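FAD-linked sulfhydryl oxidase ERV1 (Arabidopsis thaliana, PDB 2HJ3) catalyses FAD-dependent oxidation of thiols to disulfides with oxygen as acceptor, and is required for import and folding of small cysteine-containing proteins in the mitochondrial intermembrane space. Local coordinates at residues A[11-16]-A[50-55]; A[39-44]-A[69-74]; A[81-86]-A[97-102]. All coordinates share one frame; numbering follows the deposited sequence.

Interaction 1. Residues A[11-16]-A[50-55]; sequences EDLGRA and MYPCRE. With FAD (flavin-adenine dinucleotide), chain K.
A buried apolar contact joins Leu13, on helix 10-27, to Tyr51 and Pro52 in the turn between helix 34-50 and helix 54-66, beside the flavin ring system of FAD. One methyl meets both rings: Leu13 CD2 lies 4.1 Å from the centroid of the Tyr51 ring, 30° off its normal, an off-centre CH-pi contact. The same methyl reaches Pro52, with CD2 3.6 Å from Pro52 CB, so the leucine fits against both the phenol and the pyrrolidine ring, while Leu13 CG meets the hydroxyl oxygen, Tyr51 OH, at 3.4 Å. The two side chains of the pair Leu13 and Tyr51 approach from opposite directions. With CG of Tyr51 anti to the backbone N, chi1 -168° swings the ring end toward helix 10-27, where the hydroxyl lies beside the Gly14 backbone. There Gly14 N and Tyr51 OH are 3.2 Å apart, but the angle is too poor for a hydrogen bond.

The contact belongs to the FAD-binding helical bundle of the ERV/ALR family, and the cofactor takes part in it directly. FAD C7 lies over one face of the Tyr51 ring, offset toward the rim, while Gly14 CA comes within 3.3 Å of FAD O3', so the ribityl chain runs close against the helix backbone. The CB bond of Arg15 points away from segment 50-55, and the chain, bent at chi3, gives a hydrogen bond from NH1 to FAD O2P (2.8 Å, 153°), with the phosphate oxygen at the guanidinium edge and in its plane. Glu55 OE2 sits 2.9 Å from FAD N3 at the pyrimidine end of the flavin. Cys53, at the N-cap of helix 54-66, forms the redox-active disulfide with Cys56. On the dimer side, Leu13 packs on Thr23 of the second subunit and Pro52 on Leu24 of that subunit.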
# COMPACT_ATOMS: atom_id res chain seq x y z
N GLU A 11 15.21 -0.27 0.55
CA GLU A 11 15.03 -0.84 -0.78
C GLU A 11 13.96 -1.92 -0.83
O GLU A 11 13.19 -1.98 -1.79
CB GLU A 11 16.35 -1.41 -1.31
CG GLU A 11 17.45 -0.38 -1.55
CD GLU A 11 18.09 0.12 -0.26
OE1 GLU A 11 18.34 -0.71 0.64
OE2 GLU A 11 18.36 1.34 -0.14
N ASP A 12 13.90 -2.78 0.18
CA ASP A 12 12.90 -3.84 0.21
C ASP A 12 11.50 -3.23 0.29
O ASP A 12 10.56 -3.71 -0.34
CB ASP A 12 13.11 -4.78 1.40
CG ASP A 12 14.37 -5.63 1.27
OD1 ASP A 12 14.49 -6.38 0.28
OD2 ASP A 12 15.24 -5.55 2.17
N LEU A 13 11.38 -2.16 1.08
CA LEU A 13 10.10 -1.48 1.25
C LEU A 13 9.68 -0.91 -0.09
O LEU A 13 8.56 -1.13 -0.56
CB LEU A 13 10.24 -0.35 2.28
CG LEU A 13 8.95 0.40 2.65
CD1 LEU A 13 8.03 -0.55 3.39
CD2 LEU A 13 9.25 1.62 3.50
N GLY A 14 10.60 -0.17 -0.72
CA GLY A 14 10.35 0.43 -2.02
C GLY A 14 9.88 -0.57 -3.06
O GLY A 14 8.87 -0.34 -3.71
N ARG A 15 10.59 -1.68 -3.20
CA ARG A 15 10.23 -2.71 -4.18
C ARG A 15 8.86 -3.31 -3.92
O ARG A 15 8.10 -3.57 -4.86
CB ARG A 15 11.26 -3.84 -4.22
CG ARG A 15 12.52 -3.52 -5.01
CD ARG A 15 13.41 -4.76 -5.14
NE ARG A 15 14.18 -5.03 -3.93
CZ ARG A 15 15.33 -4.43 -3.62
NH1 ARG A 15 15.84 -3.51 -4.44
NH2 ARG A 15 15.96 -4.73 -2.49
N ALA A 16 8.56 -3.54 -2.65
CA ALA A 16 7.28 -4.11 -2.27
C ALA A 16 6.16 -3.12 -2.60
O ALA A 16 5.16 -3.47 -3.23
CB ALA A 16 7.29 -4.43 -0.78
N MET A 50 2.31 8.90 5.44
CA MET A 50 2.64 7.65 6.11
C MET A 50 3.74 6.72 5.60
O MET A 50 4.16 5.84 6.33
CB MET A 50 1.36 6.82 6.25
CG MET A 50 0.79 6.69 7.66
SD MET A 50 0.12 8.20 8.36
CE MET A 50 1.57 8.84 9.24
N TYR A 51 4.21 6.89 4.37
CA TYR A 51 5.25 6.00 3.87
C TYR A 51 6.38 5.87 4.91
O TYR A 51 6.99 6.86 5.30
CB TYR A 51 5.81 6.50 2.54
CG TYR A 51 6.68 5.48 1.85
CD1 TYR A 51 6.15 4.26 1.43
CD2 TYR A 51 8.04 5.71 1.65
CE1 TYR A 51 6.95 3.30 0.82
CE2 TYR A 51 8.85 4.76 1.05
CZ TYR A 51 8.30 3.55 0.63
OH TYR A 51 9.11 2.60 0.05
N PRO A 52 6.66 4.63 5.37
CA PRO A 52 7.67 4.24 6.36
C PRO A 52 9.14 4.59 6.17
O PRO A 52 9.99 3.99 6.82
CB PRO A 52 7.47 2.73 6.48
CG PRO A 52 6.04 2.55 6.17
CD PRO A 52 5.85 3.46 4.98
N CYS A 53 9.46 5.52 5.27
CA CYS A 53 10.85 5.96 5.10
C CYS A 53 10.75 7.48 5.07
O CYS A 53 10.26 8.07 4.11
CB CYS A 53 11.51 5.43 3.80
SG CYS A 53 12.78 6.58 3.14
N ARG A 54 11.21 8.10 6.15
CA ARG A 54 11.18 9.55 6.33
C ARG A 54 11.40 10.41 5.08
O ARG A 54 10.47 11.04 4.58
CB ARG A 54 12.20 9.94 7.41
CG ARG A 54 11.96 9.24 8.75
CD ARG A 54 13.22 9.22 9.61
NE ARG A 54 13.02 8.50 10.87
CZ ARG A 54 14.00 8.14 11.70
NH1 ARG A 54 15.26 8.43 11.40
NH2 ARG A 54 13.72 7.49 12.82
N GLU A 55 12.63 10.45 4.58
CA GLU A 55 12.96 11.25 3.40
C GLU A 55 12.10 10.88 2.19
O GLU A 55 11.61 11.75 1.47
CB GLU A 55 14.43 11.08 3.04
CG GLU A 55 14.80 9.64 2.71
CD GLU A 55 16.09 9.51 1.93
OE1 GLU A 55 17.13 9.98 2.44
OE2 GLU A 55 16.06 8.95 0.82
PA FAD K . 12.35 0.10 -7.88
O1A FAD K . 12.52 1.55 -8.18
O2A FAD K . 12.07 -0.46 -6.53
O5B FAD K . 11.64 -0.96 -8.77
C5B FAD K . 10.51 -1.80 -8.95
C4B FAD K . 10.92 -2.52 -10.21
O4B FAD K . 9.71 -2.09 -10.91
C3B FAD K . 12.07 -2.41 -11.24
O3B FAD K . 13.15 -3.32 -11.00
C2B FAD K . 11.38 -2.48 -12.53
O2B FAD K . 11.04 -3.76 -12.98
C1B FAD K . 10.12 -1.67 -12.22
N9A FAD K . 10.02 -0.26 -12.48
C8A FAD K . 10.95 0.80 -12.49
N7A FAD K . 10.57 1.99 -12.83
C5A FAD K . 9.21 1.82 -13.07
C6A FAD K . 8.17 2.65 -13.51
N6A FAD K . 8.46 3.93 -13.84
N1A FAD K . 6.91 2.09 -13.68
C2A FAD K . 6.60 0.78 -13.50
N3A FAD K . 7.65 -0.03 -13.01
C4A FAD K . 8.94 0.55 -12.85
N1 FAD K . 14.34 5.77 -1.96
C2 FAD K . 15.29 6.72 -1.62
O2 FAD K . 16.48 6.44 -1.39
N3 FAD K . 14.73 7.99 -1.60
C4 FAD K . 13.38 8.30 -1.90
O4 FAD K . 13.12 9.53 -1.70
C4X FAD K . 12.49 7.30 -2.25
N5 FAD K . 11.07 7.47 -2.45
C5X FAD K . 10.11 6.46 -2.65
C6 FAD K . 8.73 6.77 -2.73
C7 FAD K . 7.79 5.71 -2.88
C7M FAD K . 6.30 6.10 -2.90
C8 FAD K . 8.22 4.34 -2.98
C8M FAD K . 7.40 3.08 -3.22
C9 FAD K . 9.59 4.07 -2.88
C9A FAD K . 10.59 5.05 -2.66
N10 FAD K . 12.07 5.01 -2.55
C10 FAD K . 13.01 5.97 -2.26
C1' FAD K . 12.68 3.76 -2.89
C2' FAD K . 13.09 3.49 -4.29
O2' FAD K . 12.22 4.22 -5.22
C3' FAD K . 13.43 2.07 -4.61
O3' FAD K . 12.25 1.30 -4.52
C4' FAD K . 14.69 1.30 -4.22
O4' FAD K . 15.85 2.17 -4.37
C5' FAD K . 15.03 0.11 -5.01
O5' FAD K . 15.27 0.30 -6.41
P FAD K . 15.15 -0.89 -7.42
O1P FAD K . 16.24 -0.38 -8.25
O2P FAD K . 15.14 -2.26 -6.86
O3P FAD K . 13.78 -0.52 -8.20

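Interaction 2. Residues A[39-44]-A[69-74]; sequences DVKELM and AQAGSQ. With SO4 (sulfate ion), chain J.
Lys41 NZ donates a hydrogen bond of 3.2 Å to O1 of a sulfate ion, probably taken from the crystallisation liquor, and on its way there the lysine chain passes the loop 69-74. The chain is extended beyond CG, with chi2, chi3 and chi4 all near 180°, which brings its CE to 4.0 Å from Ala71 CB before the ammonium group reaches the anion. Apart from this flank the contact is small and apolar. Val40 points its CG1 branch at the same methyl, Val40 CG1 lying 3.9 Å from Ala71 CB, so Ala71 is touched by two successive helix residues. In Val40, chi1 157° puts CG1 anti to the backbone N and facing the loop methyl.

One turn further along helix 34-50, Met44 CG meets Ala69 CB at 4.2 Å. The nearest pair of CA atoms is that of Lys41 and Ala69, 6.2 Å apart, consistent with the small alanine side chains on the loop side. In the helical bundle of this ERV/ALR domain the loop links helix 54-66 to helix 74-91, and the contact lays it against helix 34-50. Ser73 takes the N-cap position of helix 74-91. Met44 also packs on Phe60 and Leu64 of helix 54-66 and on Trp80 of helix 74-91, and Val40 packs on Phe77. Helix 34-50 also meets the second subunit: Asp39 OD1 forms a salt bridge with Arg49 NH1 of that subunit, and Leu43 packs on Leu43 of the same neighbour.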
# COMPACT_ATOMS: atom_id res chain seq x y z
N ASP A 39 -10.74 7.02 -3.71
CA ASP A 39 -9.85 6.18 -2.90
C ASP A 39 -8.42 6.23 -3.40
O ASP A 39 -7.48 6.32 -2.61
CB ASP A 39 -10.35 4.74 -2.87
CG ASP A 39 -11.70 4.60 -2.20
OD1 ASP A 39 -12.05 5.51 -1.42
OD2 ASP A 39 -12.39 3.59 -2.44
N VAL A 40 -8.26 6.18 -4.72
CA VAL A 40 -6.94 6.23 -5.32
C VAL A 40 -6.22 7.51 -4.91
O VAL A 40 -5.06 7.49 -4.54
CB VAL A 40 -7.03 6.15 -6.86
CG1 VAL A 40 -5.78 6.76 -7.49
CG2 VAL A 40 -7.15 4.72 -7.28
N LYS A 41 -6.93 8.63 -4.99
CA LYS A 41 -6.32 9.90 -4.61
C LYS A 41 -6.04 9.96 -3.13
O LYS A 41 -5.01 10.48 -2.71
CB LYS A 41 -7.22 11.06 -5.02
CG LYS A 41 -7.45 11.14 -6.51
CD LYS A 41 -8.27 12.35 -6.89
CE LYS A 41 -8.59 12.34 -8.38
NZ LYS A 41 -9.55 13.42 -8.78
N GLU A 42 -6.96 9.44 -2.33
CA GLU A 42 -6.78 9.45 -0.88
C GLU A 42 -5.60 8.55 -0.50
O GLU A 42 -4.83 8.87 0.41
CB GLU A 42 -8.07 8.98 -0.19
CG GLU A 42 -8.03 8.99 1.35
CD GLU A 42 -7.60 10.34 1.94
OE1 GLU A 42 -7.94 11.39 1.36
OE2 GLU A 42 -6.93 10.34 3.00
N LEU A 43 -5.46 7.44 -1.21
CA LEU A 43 -4.37 6.51 -0.97
C LEU A 43 -3.02 7.20 -1.17
O LEU A 43 -2.11 7.03 -0.37
CB LEU A 43 -4.49 5.31 -1.92
CG LEU A 43 -3.30 4.35 -1.97
CD1 LEU A 43 -3.06 3.73 -0.59
CD2 LEU A 43 -3.55 3.27 -3.00
N MET A 44 -2.89 7.98 -2.24
CA MET A 44 -1.64 8.68 -2.50
C MET A 44 -1.35 9.72 -1.42
O MET A 44 -0.21 9.88 -0.99
CB MET A 44 -1.65 9.36 -3.87
CG MET A 44 -1.94 8.44 -5.04
SD MET A 44 -1.11 6.84 -4.95
CE MET A 44 0.49 7.30 -5.22
N ALA A 69 -2.28 13.22 -8.57
CA ALA A 69 -2.66 11.95 -9.16
C ALA A 69 -3.70 12.08 -10.27
O ALA A 69 -4.70 12.77 -10.10
CB ALA A 69 -3.17 10.99 -8.08
N GLN A 70 -3.46 11.41 -11.40
CA GLN A 70 -4.39 11.43 -12.53
C GLN A 70 -5.16 10.11 -12.42
O GLN A 70 -4.67 9.07 -12.85
CB GLN A 70 -3.64 11.45 -13.86
CG GLN A 70 -2.70 12.62 -14.10
CD GLN A 70 -3.39 13.80 -14.75
OE1 GLN A 70 -4.09 13.64 -15.74
NE2 GLN A 70 -3.18 14.99 -14.20
N ALA A 71 -6.35 10.17 -11.83
CA ALA A 71 -7.15 8.96 -11.64
C ALA A 71 -8.37 8.86 -12.54
O ALA A 71 -9.27 8.07 -12.27
CB ALA A 71 -7.58 8.86 -10.18
N GLY A 72 -8.38 9.63 -13.61
CA GLY A 72 -9.51 9.62 -14.52
C GLY A 72 -9.77 8.28 -15.17
O GLY A 72 -10.90 8.01 -15.57
N SER A 73 -8.74 7.46 -15.30
CA SER A 73 -8.88 6.14 -15.92
C SER A 73 -7.62 5.30 -15.72
O SER A 73 -6.61 5.78 -15.19
CB SER A 73 -9.15 6.29 -17.42
OG SER A 73 -8.06 6.93 -18.08
N GLN A 74 -7.69 4.04 -16.14
CA GLN A 74 -6.58 3.12 -16.00
C GLN A 74 -5.30 3.64 -16.67
O GLN A 74 -4.21 3.54 -16.09
CB GLN A 74 -6.96 1.75 -16.60
CG GLN A 74 -6.01 0.59 -16.27
CD GLN A 74 -4.72 0.60 -17.08
OE1 GLN A 74 -4.72 0.89 -18.28
NE2 GLN A 74 -3.62 0.27 -16.44
S SO4 J . -8.92 17.08 -7.76
O1 SO4 J . -7.88 16.04 -7.92
O2 SO4 J . -8.30 18.42 -7.81
O3 SO4 J . -9.91 16.95 -8.85
O4 SO4 J . -9.61 16.91 -6.46

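Interaction 3. Residues A[81-86]-A[97-102]; sequences LCHVHN and FPCERV. With FAD (flavin-adenine dinucleotide), chain K; SO4 (sulfate ion), chain F.
Cys82 carries SG anti to its own N (chi1 173°) and Cys99 carries SG anti to its carbonyl carbon (chi1 -59°), and together these torsions close a disulfide of 2.0 Å between Cys82 SG and Cys99 SG, with a near-perpendicular chi3 of -87°. Asn86 makes two hydrogen bonds to the backbone of Phe97. Its OD1 accepts from Phe97 N at 2.9 Å, the donor tilted from the carbonyl plane, while its ND2 gives to Phe97 O at 2.9 Å, on a lone pair in the carbonyl plane. The same ND2 also donates to O3 of a sulfate, probably from the crystallisation liquor, to which His83 ND1 donates at the ring edge; Cys99 SG sits over a face of that imidazole.

These pairings help form the adenine pocket: the purine of FAD lies between the rings of His85 and Phe97, each turning a face to it, and His85 NE2 donates a hydrogen bond of 2.6 Å to FAD O1A. Through the disulfide, the loop that follows helix 74-91 is tied back to that helix just before helix 102-105, while Leu81 packs on helix 10-27 and Val84 on helix 54-66.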
# COMPACT_ATOMS: atom_id res chain seq x y z
N LEU A 81 1.57 7.08 -12.30
CA LEU A 81 2.35 6.34 -11.31
C LEU A 81 3.75 6.03 -11.84
O LEU A 81 4.71 5.97 -11.08
CB LEU A 81 1.63 5.04 -10.94
CG LEU A 81 2.05 4.35 -9.64
CD1 LEU A 81 2.01 5.34 -8.47
CD2 LEU A 81 1.12 3.19 -9.38
N CYS A 82 3.86 5.83 -13.15
CA CYS A 82 5.15 5.54 -13.78
C CYS A 82 6.01 6.79 -13.80
O CYS A 82 7.23 6.72 -13.59
CB CYS A 82 4.93 5.02 -15.20
SG CYS A 82 6.45 4.81 -16.19
N HIS A 83 5.38 7.95 -14.03
CA HIS A 83 6.12 9.21 -14.07
C HIS A 83 6.62 9.54 -12.68
O HIS A 83 7.73 10.04 -12.50
CB HIS A 83 5.24 10.36 -14.59
CG HIS A 83 4.83 10.19 -16.02
ND1 HIS A 83 5.74 10.08 -17.05
CD2 HIS A 83 3.61 10.05 -16.58
CE1 HIS A 83 5.10 9.85 -18.18
NE2 HIS A 83 3.81 9.83 -17.93
N VAL A 84 5.78 9.27 -11.69
CA VAL A 84 6.15 9.53 -10.32
C VAL A 84 7.34 8.65 -9.97
O VAL A 84 8.34 9.12 -9.45
CB VAL A 84 4.97 9.24 -9.37
CG1 VAL A 84 5.47 9.05 -7.94
CG2 VAL A 84 3.99 10.41 -9.44
N HIS A 85 7.24 7.36 -10.30
CA HIS A 85 8.33 6.44 -10.02
C HIS A 85 9.61 6.90 -10.72
O HIS A 85 10.71 6.75 -10.18
CB HIS A 85 7.94 5.03 -10.47
CG HIS A 85 8.84 3.95 -9.93
ND1 HIS A 85 8.56 2.61 -10.09
CD2 HIS A 85 10.00 4.02 -9.24
CE1 HIS A 85 9.50 1.90 -9.50
NE2 HIS A 85 10.39 2.72 -8.98
N ASN A 86 9.49 7.46 -11.92
CA ASN A 86 10.68 7.92 -12.64
C ASN A 86 11.37 9.11 -11.98
O ASN A 86 12.59 9.21 -11.99
CB ASN A 86 10.35 8.26 -14.09
CG ASN A 86 10.32 7.04 -14.97
OD1 ASN A 86 11.08 6.10 -14.74
ND2 ASN A 86 9.48 7.04 -15.99
N PHE A 97 12.24 4.35 -16.70
CA PHE A 97 11.37 3.42 -17.41
C PHE A 97 10.47 4.10 -18.43
O PHE A 97 9.90 5.15 -18.15
CB PHE A 97 10.53 2.67 -16.36
CG PHE A 97 9.69 1.55 -16.92
CD1 PHE A 97 10.17 0.25 -16.93
CD2 PHE A 97 8.41 1.80 -17.41
CE1 PHE A 97 9.38 -0.80 -17.41
CE2 PHE A 97 7.61 0.75 -17.89
CZ PHE A 97 8.10 -0.54 -17.89
N PRO A 98 10.34 3.51 -19.64
CA PRO A 98 9.48 4.09 -20.69
C PRO A 98 8.03 3.79 -20.34
O PRO A 98 7.56 2.66 -20.47
CB PRO A 98 9.94 3.37 -21.95
CG PRO A 98 10.38 2.03 -21.44
CD PRO A 98 11.12 2.38 -20.17
N CYS A 99 7.32 4.82 -19.90
CA CYS A 99 5.94 4.65 -19.47
C CYS A 99 4.93 4.17 -20.49
O CYS A 99 3.74 4.11 -20.20
CB CYS A 99 5.44 5.94 -18.83
SG CYS A 99 6.44 6.45 -17.40
N GLU A 100 5.39 3.80 -21.68
CA GLU A 100 4.48 3.31 -22.70
C GLU A 100 4.42 1.81 -22.56
O GLU A 100 3.56 1.15 -23.13
CB GLU A 100 4.99 3.66 -24.09
CG GLU A 100 5.07 5.14 -24.34
CD GLU A 100 6.11 5.47 -25.38
OE1 GLU A 100 6.03 4.93 -26.51
OE2 GLU A 100 7.02 6.26 -25.06
N ARG A 101 5.36 1.28 -21.79
CA ARG A 101 5.46 -0.15 -21.56
C ARG A 101 4.96 -0.56 -20.18
O ARG A 101 5.05 -1.74 -19.85
CB ARG A 101 6.92 -0.61 -21.68
CG ARG A 101 7.56 -0.51 -23.07
CD ARG A 101 9.04 -0.89 -22.96
NE ARG A 101 9.74 -0.90 -24.24
CZ ARG A 101 11.07 -0.98 -24.38
NH1 ARG A 101 11.85 -1.05 -23.30
NH2 ARG A 101 11.62 -1.01 -25.59
N VAL A 102 4.45 0.38 -19.37
CA VAL A 102 3.98 -0.02 -18.04
C VAL A 102 3.03 -1.20 -18.10
O VAL A 102 3.18 -2.14 -17.33
CB VAL A 102 3.25 1.11 -17.26
CG1 VAL A 102 4.21 1.77 -16.29
CG2 VAL A 102 2.64 2.11 -18.21
PA FAD K . 12.35 0.10 -7.88
O1A FAD K . 12.52 1.55 -8.18
O2A FAD K . 12.07 -0.46 -6.53
O5B FAD K . 11.64 -0.96 -8.77
C5B FAD K . 10.51 -1.80 -8.95
C4B FAD K . 10.92 -2.52 -10.21
O4B FAD K . 9.71 -2.09 -10.91
C3B FAD K . 12.07 -2.41 -11.24
O3B FAD K . 13.15 -3.32 -11.00
C2B FAD K . 11.38 -2.48 -12.53
O2B FAD K . 11.04 -3.76 -12.98
C1B FAD K . 10.12 -1.67 -12.22
N9A FAD K . 10.02 -0.26 -12.48
C8A FAD K . 10.95 0.80 -12.49
N7A FAD K . 10.57 1.99 -12.83
C5A FAD K . 9.21 1.82 -13.07
C6A FAD K . 8.17 2.65 -13.51
N6A FAD K . 8.46 3.93 -13.84
N1A FAD K . 6.91 2.09 -13.68
C2A FAD K . 6.60 0.78 -13.50
N3A FAD K . 7.65 -0.03 -13.01
C4A FAD K . 8.94 0.55 -12.85
N1 FAD K . 14.34 5.77 -1.96
C2 FAD K . 15.29 6.72 -1.62
O2 FAD K . 16.48 6.44 -1.39
N3 FAD K . 14.73 7.99 -1.60
C4 FAD K . 13.38 8.30 -1.90
O4 FAD K . 13.12 9.53 -1.70
C4X FAD K . 12.49 7.30 -2.25
N5 FAD K . 11.07 7.47 -2.45
C5X FAD K . 10.11 6.46 -2.65
C6 FAD K . 8.73 6.77 -2.73
C7 FAD K . 7.79 5.71 -2.88
C7M FAD K . 6.30 6.10 -2.90
C8 FAD K . 8.22 4.34 -2.98
C8M FAD K . 7.40 3.08 -3.22
C9 FAD K . 9.59 4.07 -2.88
C9A FAD K . 10.59 5.05 -2.66
N10 FAD K . 12.07 5.01 -2.55
C10 FAD K . 13.01 5.97 -2.26
C1' FAD K . 12.68 3.76 -2.89
C2' FAD K . 13.09 3.49 -4.29
O2' FAD K . 12.22 4.22 -5.22
C3' FAD K . 13.43 2.07 -4.61
O3' FAD K . 12.25 1.30 -4.52
C4' FAD K . 14.69 1.30 -4.22
O4' FAD K . 15.85 2.17 -4.37
C5' FAD K . 15.03 0.11 -5.01
O5' FAD K . 15.27 0.30 -6.41
P FAD K . 15.15 -0.89 -7.42
O1P FAD K . 16.24 -0.38 -8.25
O2P FAD K . 15.14 -2.26 -6.86
O3P FAD K . 13.78 -0.52 -8.20
S SO4 F . 9.42 10.43 -17.39
O1 SO4 F . 8.89 11.78 -17.67
O2 SO4 F . 10.77 10.55 -16.82
O3 SO4 F . 8.53 9.74 -16.43
O4 SO4 F . 9.48 9.65 -18.64

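Overall arrangement
All three contacts lie within one ERV/ALR domain and involve its successive helices. Along the chain, interactions 1 and 2 alternate their segments, whereas interaction 3 opens only after both have closed. Interactions 1 and 2 have centres about 20 Å apart, on opposite sides of the chain's centre, and both also touch the second subunit. Interactions 1 and 3, with centres about 18 Å apart, do not touch each other but share FAD: the first holds the flavin and its phosphate, the third the adenine and the other phosphate. Interactions 2 and 3, about 15 Å between centres, meet where Met44 packs on Leu81, connecting helix 34-50 with helix 74-91.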